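Local coordinates for mutual gliding motility protein C (MglC) (Myxococcus xanthus DK 1622, PDB 7CT3) that is a Roadblock/LC7-domain component of the polarity control system, probably serving gliding motility, and interacts with its paralog MglB, at residues 4-9 with 113-118; 8-13 with 106-111; 81-84 with 90-93. One frame throughout, in Å; residues are numbered along the deposited sequence.

Contact 1. Residues 4-9 with 113-118; sequences RTHLES and APKVRA
His6 lays one face of its imidazole against the base of the Lys115 side chain, and this is the heart of the place where helix 4-13 meets the end of helix 102-117. The two helices lie side by side over one face of the antiparallel sheet in this Roadblock/LC7 domain. The backbones come nearest at His6 and Val116, whose CA atoms are 6.7 Å apart, and three side chains do nearly all the work: His6, Val116 and Lys115.

The ring contact is a CH-pi one. Lys115 CB sits 3.9 Å from the centroid of the His6 ring and only 13° off its normal, so it lies almost squarely over the middle of the ring. The opposite face is covered by Thr5 CG2, from the residue just before His6, and the imidazole is thus sandwiched between two aliphatic groups. Its chi1 of -58° sets CG anti to the carbonyl carbon, and the ring reaches out to the other helix. Further along the lysine, Lys115 CD still passes 4.1 Å from His6 ND1, but then the extended chain departs; Lys115 NZ ends up 5.4 Å from His6 ND1, too far for a bond. A protonated imidazole would probably feel that ammonium group unfavourably. The other ring nitrogen, NE2, is hydrogen-bonded to Glu119, just past the segment, which should help hold the ring's rotation and would tend to favour its protonated form.

Val116 works on the sheet side of the histidine, against its CB. It is buried, and it also touches Val22 and Val86 on the strands below, joining the helix pair to the sheet. Its CG2 branch, anti to the carbonyl carbon, meets the methylene of the histidine, with Val116 CG2 3.9 Å from His6 CB.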
loop_
_atom_site.group_PDB
_atom_site.type_symbol
_atom_site.label_atom_id
_atom_site.label_comp_id
_atom_site.label_asym_id
_atom_site.label_seq_id
_atom_site.Cartn_x
_atom_site.Cartn_y
_atom_site.Cartn_z
ATOM N N ARG A 4 21.270 -10.839 1.976
ATOM C CA ARG A 4 21.672 -9.522 1.411
ATOM C C ARG A 4 21.746 -9.585 -0.118
ATOM O O ARG A 4 21.374 -8.580 -0.745
ATOM C CB ARG A 4 22.979 -8.974 1.981
ATOM C CG ARG A 4 23.140 -7.497 1.646
ATOM C CD ARG A 4 24.265 -6.807 2.363
ATOM N NE ARG A 4 24.121 -6.863 3.808
ATOM C CZ ARG A 4 25.094 -6.562 4.660
ATOM N NH1 ARG A 4 24.886 -6.640 5.964
ATOM N NH2 ARG A 4 26.275 -6.186 4.206
ATOM N N THR A 5 22.201 -10.699 -0.698
ATOM C CA THR A 5 22.274 -10.884 -2.176
ATOM C C THR A 5 20.890 -10.628 -2.794
ATOM O O THR A 5 20.823 -9.986 -3.865
ATOM C CB THR A 5 22.836 -12.263 -2.548
ATOM O OG1 THR A 5 23.072 -12.237 -3.954
ATOM C CG2 THR A 5 21.922 -13.419 -2.204
ATOM N N HIS A 6 19.822 -11.092 -2.138
ATOM C CA HIS A 6 18.419 -10.930 -2.609
ATOM C C HIS A 6 17.998 -9.460 -2.484
ATOM O O HIS A 6 17.355 -8.956 -3.419
ATOM C CB HIS A 6 17.480 -11.872 -1.849
ATOM C CG HIS A 6 17.854 -13.309 -1.977
ATOM N ND1 HIS A 6 18.051 -13.910 -3.203
ATOM C CD2 HIS A 6 18.069 -14.263 -1.046
ATOM C CE1 HIS A 6 18.373 -15.173 -3.023
ATOM N NE2 HIS A 6 18.391 -15.417 -1.709
ATOM N N LEU A 7 18.361 -8.803 -1.376
ATOM C CA LEU A 7 18.033 -7.373 -1.118
ATOM C C LEU A 7 18.724 -6.517 -2.184
ATOM O O LEU A 7 18.082 -5.589 -2.706
ATOM C CB LEU A 7 18.484 -6.968 0.290
ATOM C CG LEU A 7 17.946 -7.812 1.446
ATOM C CD1 LEU A 7 18.450 -7.280 2.777
ATOM C CD2 LEU A 7 16.426 -7.866 1.437
ATOM N N GLU A 8 19.978 -6.837 -2.507
ATOM C CA GLU A 8 20.771 -6.106 -3.530
ATOM C C GLU A 8 20.101 -6.281 -4.899
ATOM O O GLU A 8 20.000 -5.282 -5.635
ATOM C CB GLU A 8 22.223 -6.585 -3.539
ATOM C CG GLU A 8 23.059 -5.923 -4.620
ATOM C CD GLU A 8 24.537 -6.260 -4.585
ATOM O OE1 GLU A 8 24.903 -7.241 -3.912
ATOM O OE2 GLU A 8 25.316 -5.537 -5.238
ATOM N N SER A 9 19.650 -7.496 -5.225
ATOM C CA SER A 9 18.971 -7.812 -6.510
ATOM C C SER A 9 17.731 -6.923 -6.674
ATOM O O SER A 9 17.530 -6.383 -7.780
ATOM C CB SER A 9 18.621 -9.272 -6.601
ATOM O OG SER A 9 17.860 -9.530 -7.771
ATOM N N ALA A 113 10.481 -12.392 -2.440
ATOM C CA ALA A 113 10.019 -12.767 -1.079
ATOM C C ALA A 113 10.239 -14.257 -0.801
ATOM O O ALA A 113 10.760 -14.601 0.256
ATOM C CB ALA A 113 8.578 -12.367 -0.873
ATOM N N PRO A 114 9.838 -15.200 -1.690
ATOM C CA PRO A 114 10.072 -16.626 -1.437
ATOM C C PRO A 114 11.559 -17.002 -1.305
ATOM O O PRO A 114 11.876 -17.901 -0.542
ATOM C CB PRO A 114 9.455 -17.378 -2.630
ATOM C CG PRO A 114 8.865 -16.326 -3.551
ATOM C CD PRO A 114 9.091 -14.963 -2.934
ATOM N N LYS A 115 12.438 -16.309 -2.030
ATOM C CA LYS A 115 13.908 -16.532 -1.972
ATOM C C LYS A 115 14.425 -16.128 -0.587
ATOM O O LYS A 115 15.240 -16.879 -0.016
ATOM C CB LYS A 115 14.625 -15.750 -3.074
ATOM C CG LYS A 115 14.175 -16.080 -4.488
ATOM C CD LYS A 115 15.102 -15.520 -5.531
ATOM C CE LYS A 115 14.405 -15.220 -6.838
ATOM N NZ LYS A 115 15.335 -14.595 -7.802
ATOM N N VAL A 116 13.954 -14.997 -0.056
ATOM C CA VAL A 116 14.324 -14.517 1.308
ATOM C C VAL A 116 13.777 -15.517 2.338
ATOM O O VAL A 116 14.532 -15.880 3.263
ATOM C CB VAL A 116 13.822 -13.081 1.555
ATOM C CG1 VAL A 116 14.014 -12.641 2.999
ATOM C CG2 VAL A 116 14.486 -12.091 0.607
ATOM N N ARG A 117 12.529 -15.968 2.170
ATOM C CA ARG A 117 11.862 -16.932 3.089
ATOM C C ARG A 117 12.670 -18.231 3.159
ATOM O O ARG A 117 12.740 -18.818 4.253
ATOM C CB ARG A 117 10.429 -17.232 2.645
ATOM C CG ARG A 117 9.436 -16.144 3.021
ATOM C CD ARG A 117 8.006 -16.643 3.096
ATOM N NE ARG A 117 7.462 -16.806 1.760
ATOM C CZ ARG A 117 6.885 -15.846 1.037
ATOM N NH1 ARG A 117 6.742 -14.622 1.518
ATOM N NH2 ARG A 117 6.442 -16.122 -0.176
ATOM N N ALA A 118 13.263 -18.647 2.038
ATOM C CA ALA A 118 14.036 -19.904 1.908
ATOM C C ALA A 118 15.350 -19.834 2.703
ATOM O O ALA A 118 15.897 -20.909 3.005
ATOM C CB ALA A 118 14.292 -20.194 0.452
#

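Contact 2. Residues 8-13 with 106-111; sequences ESVVNQ and RYVLRV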
loop_
_atom_site.group_PDB
_atom_site.type_symbol
_atom_site.label_atom_id
_atom_site.label_comp_id
_atom_site.label_asym_id
_atom_site.label_seq_id
_atom_site.Cartn_x
_atom_site.Cartn_y
_atom_site.Cartn_z
ATOM N N GLU A 8 19.978 -6.837 -2.507
ATOM C CA GLU A 8 20.771 -6.106 -3.530
ATOM C C GLU A 8 20.101 -6.281 -4.899
ATOM O O GLU A 8 20.000 -5.282 -5.635
ATOM C CB GLU A 8 22.223 -6.585 -3.539
ATOM C CG GLU A 8 23.059 -5.923 -4.620
ATOM C CD GLU A 8 24.537 -6.260 -4.585
ATOM O OE1 GLU A 8 24.903 -7.241 -3.912
ATOM O OE2 GLU A 8 25.316 -5.537 -5.238
ATOM N N SER A 9 19.650 -7.496 -5.225
ATOM C CA SER A 9 18.971 -7.812 -6.510
ATOM C C SER A 9 17.731 -6.923 -6.674
ATOM O O SER A 9 17.530 -6.383 -7.780
ATOM C CB SER A 9 18.621 -9.272 -6.601
ATOM O OG SER A 9 17.860 -9.530 -7.771
ATOM N N VAL A 10 16.942 -6.750 -5.610
ATOM C CA VAL A 10 15.708 -5.910 -5.658
ATOM C C VAL A 10 16.110 -4.471 -6.002
ATOM O O VAL A 10 15.566 -3.913 -6.970
ATOM C CB VAL A 10 14.906 -5.974 -4.345
ATOM C CG1 VAL A 10 13.754 -4.982 -4.351
ATOM C CG2 VAL A 10 14.390 -7.376 -4.074
ATOM N N VAL A 11 17.042 -3.895 -5.242
ATOM C CA VAL A 11 17.450 -2.469 -5.404
ATOM C C VAL A 11 18.008 -2.280 -6.822
ATOM O O VAL A 11 17.671 -1.264 -7.451
ATOM C CB VAL A 11 18.441 -2.039 -4.307
ATOM C CG1 VAL A 11 19.016 -0.656 -4.571
ATOM C CG2 VAL A 11 17.785 -2.086 -2.934
ATOM N N ASN A 12 18.787 -3.242 -7.317
ATOM C CA ASN A 12 19.435 -3.173 -8.655
ATOM C C ASN A 12 18.362 -3.164 -9.755
ATOM O O ASN A 12 18.573 -2.473 -10.762
ATOM C CB ASN A 12 20.451 -4.301 -8.849
ATOM C CG ASN A 12 21.734 -4.098 -8.068
ATOM O OD1 ASN A 12 22.003 -3.012 -7.554
ATOM N ND2 ASN A 12 22.549 -5.138 -7.987
ATOM N N GLN A 13 17.245 -3.873 -9.565
ATOM C CA GLN A 13 16.208 -4.070 -10.615
ATOM C C GLN A 13 15.206 -2.906 -10.645
ATOM O O GLN A 13 14.611 -2.687 -11.705
ATOM C CB GLN A 13 15.452 -5.380 -10.387
ATOM C CG GLN A 13 16.255 -6.626 -10.719
ATOM C CD GLN A 13 15.423 -7.868 -10.518
ATOM O OE1 GLN A 13 14.506 -8.153 -11.285
ATOM N NE2 GLN A 13 15.729 -8.612 -9.467
ATOM N N ARG A 106 6.653 -3.636 -6.842
ATOM C CA ARG A 106 5.653 -4.616 -6.338
ATOM C C ARG A 106 5.946 -5.991 -6.953
ATOM O O ARG A 106 5.975 -6.991 -6.205
ATOM C CB ARG A 106 4.237 -4.129 -6.655
ATOM C CG ARG A 106 3.826 -2.882 -5.887
ATOM C CD ARG A 106 2.409 -2.430 -6.192
ATOM N NE ARG A 106 1.447 -3.490 -5.919
ATOM C CZ ARG A 106 0.689 -4.107 -6.821
ATOM N NH1 ARG A 106 0.726 -3.759 -8.098
ATOM N NH2 ARG A 106 -0.127 -5.073 -6.436
ATOM N N TYR A 107 6.196 -6.030 -8.264
ATOM C CA TYR A 107 6.475 -7.276 -9.021
ATOM C C TYR A 107 7.767 -7.918 -8.495
ATOM O O TYR A 107 7.761 -9.110 -8.148
ATOM C CB TYR A 107 6.533 -6.982 -10.522
ATOM C CG TYR A 107 7.141 -8.093 -11.335
ATOM C CD1 TYR A 107 6.409 -9.219 -11.673
ATOM C CD2 TYR A 107 8.465 -8.030 -11.735
ATOM C CE1 TYR A 107 6.973 -10.251 -12.406
ATOM C CE2 TYR A 107 9.044 -9.053 -12.462
ATOM C CZ TYR A 107 8.294 -10.164 -12.805
ATOM O OH TYR A 107 8.862 -11.170 -13.530
ATOM N N VAL A 108 8.853 -7.149 -8.424
ATOM C CA VAL A 108 10.185 -7.688 -8.020
ATOM C C VAL A 108 10.114 -8.184 -6.566
ATOM O O VAL A 108 10.671 -9.258 -6.286
ATOM C CB VAL A 108 11.308 -6.660 -8.237
ATOM C CG1 VAL A 108 12.613 -7.130 -7.619
ATOM C CG2 VAL A 108 11.501 -6.359 -9.716
ATOM N N LEU A 109 9.445 -7.465 -5.661
ATOM C CA LEU A 109 9.371 -7.922 -4.249
ATOM C C LEU A 109 8.574 -9.229 -4.173
ATOM O O LEU A 109 8.968 -10.106 -3.381
ATOM C CB LEU A 109 8.776 -6.845 -3.339
ATOM C CG LEU A 109 9.214 -6.979 -1.883
ATOM C CD1 LEU A 109 10.698 -6.665 -1.740
ATOM C CD2 LEU A 109 8.388 -6.098 -0.964
ATOM N N ARG A 110 7.511 -9.372 -4.968
ATOM C CA ARG A 110 6.685 -10.611 -4.998
ATOM C C ARG A 110 7.565 -11.790 -5.442
ATOM O O ARG A 110 7.451 -12.873 -4.844
ATOM C CB ARG A 110 5.457 -10.444 -5.900
ATOM C CG ARG A 110 4.523 -11.646 -5.891
ATOM C CD ARG A 110 3.224 -11.427 -6.652
ATOM N NE ARG A 110 3.432 -11.075 -8.053
ATOM C CZ ARG A 110 3.681 -11.935 -9.049
ATOM N NH1 ARG A 110 3.772 -13.238 -8.829
ATOM N NH2 ARG A 110 3.847 -11.477 -10.277
ATOM N N VAL A 111 8.427 -11.577 -6.437
ATOM C CA VAL A 111 9.353 -12.614 -6.979
ATOM C C VAL A 111 10.432 -12.954 -5.939
ATOM O O VAL A 111 10.810 -14.134 -5.851
ATOM C CB VAL A 111 9.977 -12.144 -8.307
ATOM C CG1 VAL A 111 11.166 -13.000 -8.715
ATOM C CG2 VAL A 111 8.935 -12.097 -9.416
#
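Gln13 and Val10, one turn apart on helix 4-13, receive Val108 of helix 102-117 between them. The two helices pack nearly antiparallel on one face of the Roadblock/LC7 sheet: the short axes of 8-13 and 106-111 approach to 9.9 Å at an angle of 160°.

Gln13 can be followed outward along its chain. Gln13 CB starts 4.1 Å from Val108 CG2. CG stands anti to the carbonyl carbon, with chi1 at -73°, and from there the chain runs on extended, slanting across the valine. At the amide, the two branches of Val108 are shared out: CD and NE2 both lie against Val108 CG1, with Gln13 NE2 3.9 Å from it, whereas Gln13 OE1 packs 3.8 Å from Val108 CG2. The amide is steadied from its own helix, because Gln13 NE2 donates to Ser9 OG at 2.9 Å, a bond tilted 18° from the amide plane, and makes a weaker one to Ser9 O. A polar group can therefore flank the valine while its N-H donor stays engaged.

Deeper in, the contact between the helices is apolar. Val10 and Leu109 both reach down to Cys20 and Leu94 on the sheet, and Val10 CG1 comes to 4.4 Å from Leu109 CD1. Val108 CG1 slides past Val10 and settles close to its backbone, 3.9 Å from Val10 CA.

Contact 3. Residues 81-84 with 90-93; sequences TVMR and YFLV
Arg84 and Leu92 form a hydrogen-bonded antiparallel pair in the hairpin of strands 79-87 and 90-97 in the antiparallel sheet of the Roadblock/LC7 domain, with strand 71-75 joined to the outer side of 79-87 by the Met83–Val72 backbone bond.

Two backbone bonds join this pair: Arg84 N to Leu92 O at 3.0 Å, and Leu92 N to Arg84 O at 2.8 Å. The second is almost perfectly straight, with an N-H...O angle of 178°. The next pair, Met83 with Val93, is non-hydrogen-bonded, and there the strands are knitted by CA-H...O contacts: Met83 CA lies 3.1 Å from Leu92 O, and Val93 CA lies 3.4 Å from Val82 O.

Apolar packing follows on the face that carries Met83 and Val93, which helix 44-61 covers through Leu57 and Ala61. The two side chains run side by side in the same direction, with Met83 CG 3.7 Å from Val93 CB. On the other face Leu92 and Val82 both meet Leu109 of helix 102-117, so the hairpin is covered by helices on both faces.

The third kind of contact is Met-aromatic. Met83, present as selenomethionine, bends at its end, while Phe91 places CG between its backbone N and carbonyl carbon (chi1 61°), and the ring stands alongside the selenium. Met83 SE lies 4.8 Å from the centroid of the Phe91 ring. Its approach is oblique, 53° off the ring normal. The closest atoms are Met83 SE and Phe91 CE2, 3.9 Å apart.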
loop_
_atom_site.group_PDB
_atom_site.type_symbol
_atom_site.label_atom_id
_atom_site.label_comp_id
_atom_site.label_asym_id
_atom_site.label_seq_id
_atom_site.Cartn_x
_atom_site.Cartn_y
_atom_site.Cartn_z
ATOM N N THR A 81 6.542 2.567 -0.268
ATOM C CA THR A 81 7.025 1.301 0.331
ATOM C C THR A 81 6.130 0.154 -0.125
ATOM O O THR A 81 4.941 0.392 -0.434
ATOM C CB THR A 81 7.132 1.376 1.857
ATOM O OG1 THR A 81 5.820 1.499 2.404
ATOM C CG2 THR A 81 8.015 2.517 2.317
ATOM N N VAL A 82 6.725 -1.031 -0.190
ATOM C CA VAL A 82 6.047 -2.332 -0.431
ATOM C C VAL A 82 6.615 -3.300 0.593
ATOM O O VAL A 82 7.835 -3.379 0.734
ATOM C CB VAL A 82 6.295 -2.862 -1.855
ATOM C CG1 VAL A 82 5.393 -4.047 -2.154
ATOM C CG2 VAL A 82 6.146 -1.782 -2.906
HETATM N N MSE A 83 5.727 -4.032 1.271
HETATM C CA MSE A 83 6.134 -4.964 2.307
HETATM C C MSE A 83 5.428 -6.300 2.106
HETATM O O MSE A 83 4.252 -6.326 1.745
HETATM C CB MSE A 83 5.792 -4.397 3.685
HETATM C CG MSE A 83 6.554 -3.153 4.034
HETATM SE SE MSE A 83 5.845 -2.404 5.679
HETATM C CE MSE A 83 4.334 -1.318 5.064
ATOM N N ARG A 84 6.167 -7.388 2.364
ATOM C CA ARG A 84 5.637 -8.742 2.337
ATOM C C ARG A 84 6.166 -9.523 3.545
ATOM O O ARG A 84 7.248 -9.177 4.061
ATOM C CB ARG A 84 6.030 -9.469 1.047
ATOM C CG ARG A 84 5.324 -8.947 -0.195
ATOM C CD ARG A 84 5.559 -9.801 -1.425
ATOM N NE ARG A 84 4.570 -9.423 -2.420
ATOM C CZ ARG A 84 3.423 -10.054 -2.654
ATOM N NH1 ARG A 84 3.107 -11.169 -2.015
ATOM N NH2 ARG A 84 2.600 -9.573 -3.563
ATOM N N TYR A 90 9.377 -11.737 10.934
ATOM C CA TYR A 90 10.109 -10.849 9.991
ATOM C C TYR A 90 9.264 -10.492 8.765
ATOM O O TYR A 90 8.491 -11.337 8.253
ATOM C CB TYR A 90 11.415 -11.506 9.543
ATOM C CG TYR A 90 12.348 -11.854 10.674
ATOM C CD1 TYR A 90 12.892 -10.866 11.478
ATOM C CD2 TYR A 90 12.676 -13.171 10.950
ATOM C CE1 TYR A 90 13.735 -11.178 12.531
ATOM C CE2 TYR A 90 13.524 -13.499 11.996
ATOM C CZ TYR A 90 14.058 -12.497 12.789
ATOM O OH TYR A 90 14.895 -12.808 13.822
ATOM N N PHE A 91 9.445 -9.265 8.276
ATOM C CA PHE A 91 8.882 -8.805 6.983
ATOM C C PHE A 91 9.987 -8.173 6.138
ATOM O O PHE A 91 11.034 -7.750 6.659
ATOM C CB PHE A 91 7.697 -7.861 7.177
ATOM C CG PHE A 91 7.966 -6.579 7.919
ATOM C CD1 PHE A 91 7.942 -6.548 9.306
ATOM C CD2 PHE A 91 8.194 -5.393 7.232
ATOM C CE1 PHE A 91 8.163 -5.365 9.991
ATOM C CE2 PHE A 91 8.403 -4.207 7.923
ATOM C CZ PHE A 91 8.387 -4.197 9.300
ATOM N N LEU A 92 9.724 -8.143 4.837
ATOM C CA LEU A 92 10.606 -7.600 3.784
ATOM C C LEU A 92 10.033 -6.244 3.373
ATOM O O LEU A 92 8.814 -6.187 3.147
ATOM C CB LEU A 92 10.573 -8.621 2.645
ATOM C CG LEU A 92 11.507 -8.382 1.469
ATOM C CD1 LEU A 92 12.961 -8.368 1.908
ATOM C CD2 LEU A 92 11.270 -9.450 0.415
ATOM N N VAL A 93 10.849 -5.192 3.326
ATOM C CA VAL A 93 10.375 -3.824 2.957
ATOM C C VAL A 93 11.271 -3.262 1.852
ATOM O O VAL A 93 12.502 -3.248 2.019
ATOM C CB VAL A 93 10.285 -2.872 4.169
ATOM C CG1 VAL A 93 11.539 -2.877 5.019
ATOM C CG2 VAL A 93 9.931 -1.452 3.747
#

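Contacts 1 and 2 are successive steps along one helix pair, 4-13 with 102-117; their centres lie 9 Å apart and they share Glu8 and Ser9. Because the helices run antiparallel, contact 2 uses later residues of the first helix and earlier ones of the second. Contact 3 lies in the sheet beneath, its centre 12 Å from that of contact 1 and 11 Å from that of contact 2, and in sequence it is nested inside the loop that each of them closes. Leu92 links all three, touching Leu7 and Val116 of contact 1 and Leu109 of contact 2. Together they pin both chain-terminal helices onto the sheet of a single compact domain.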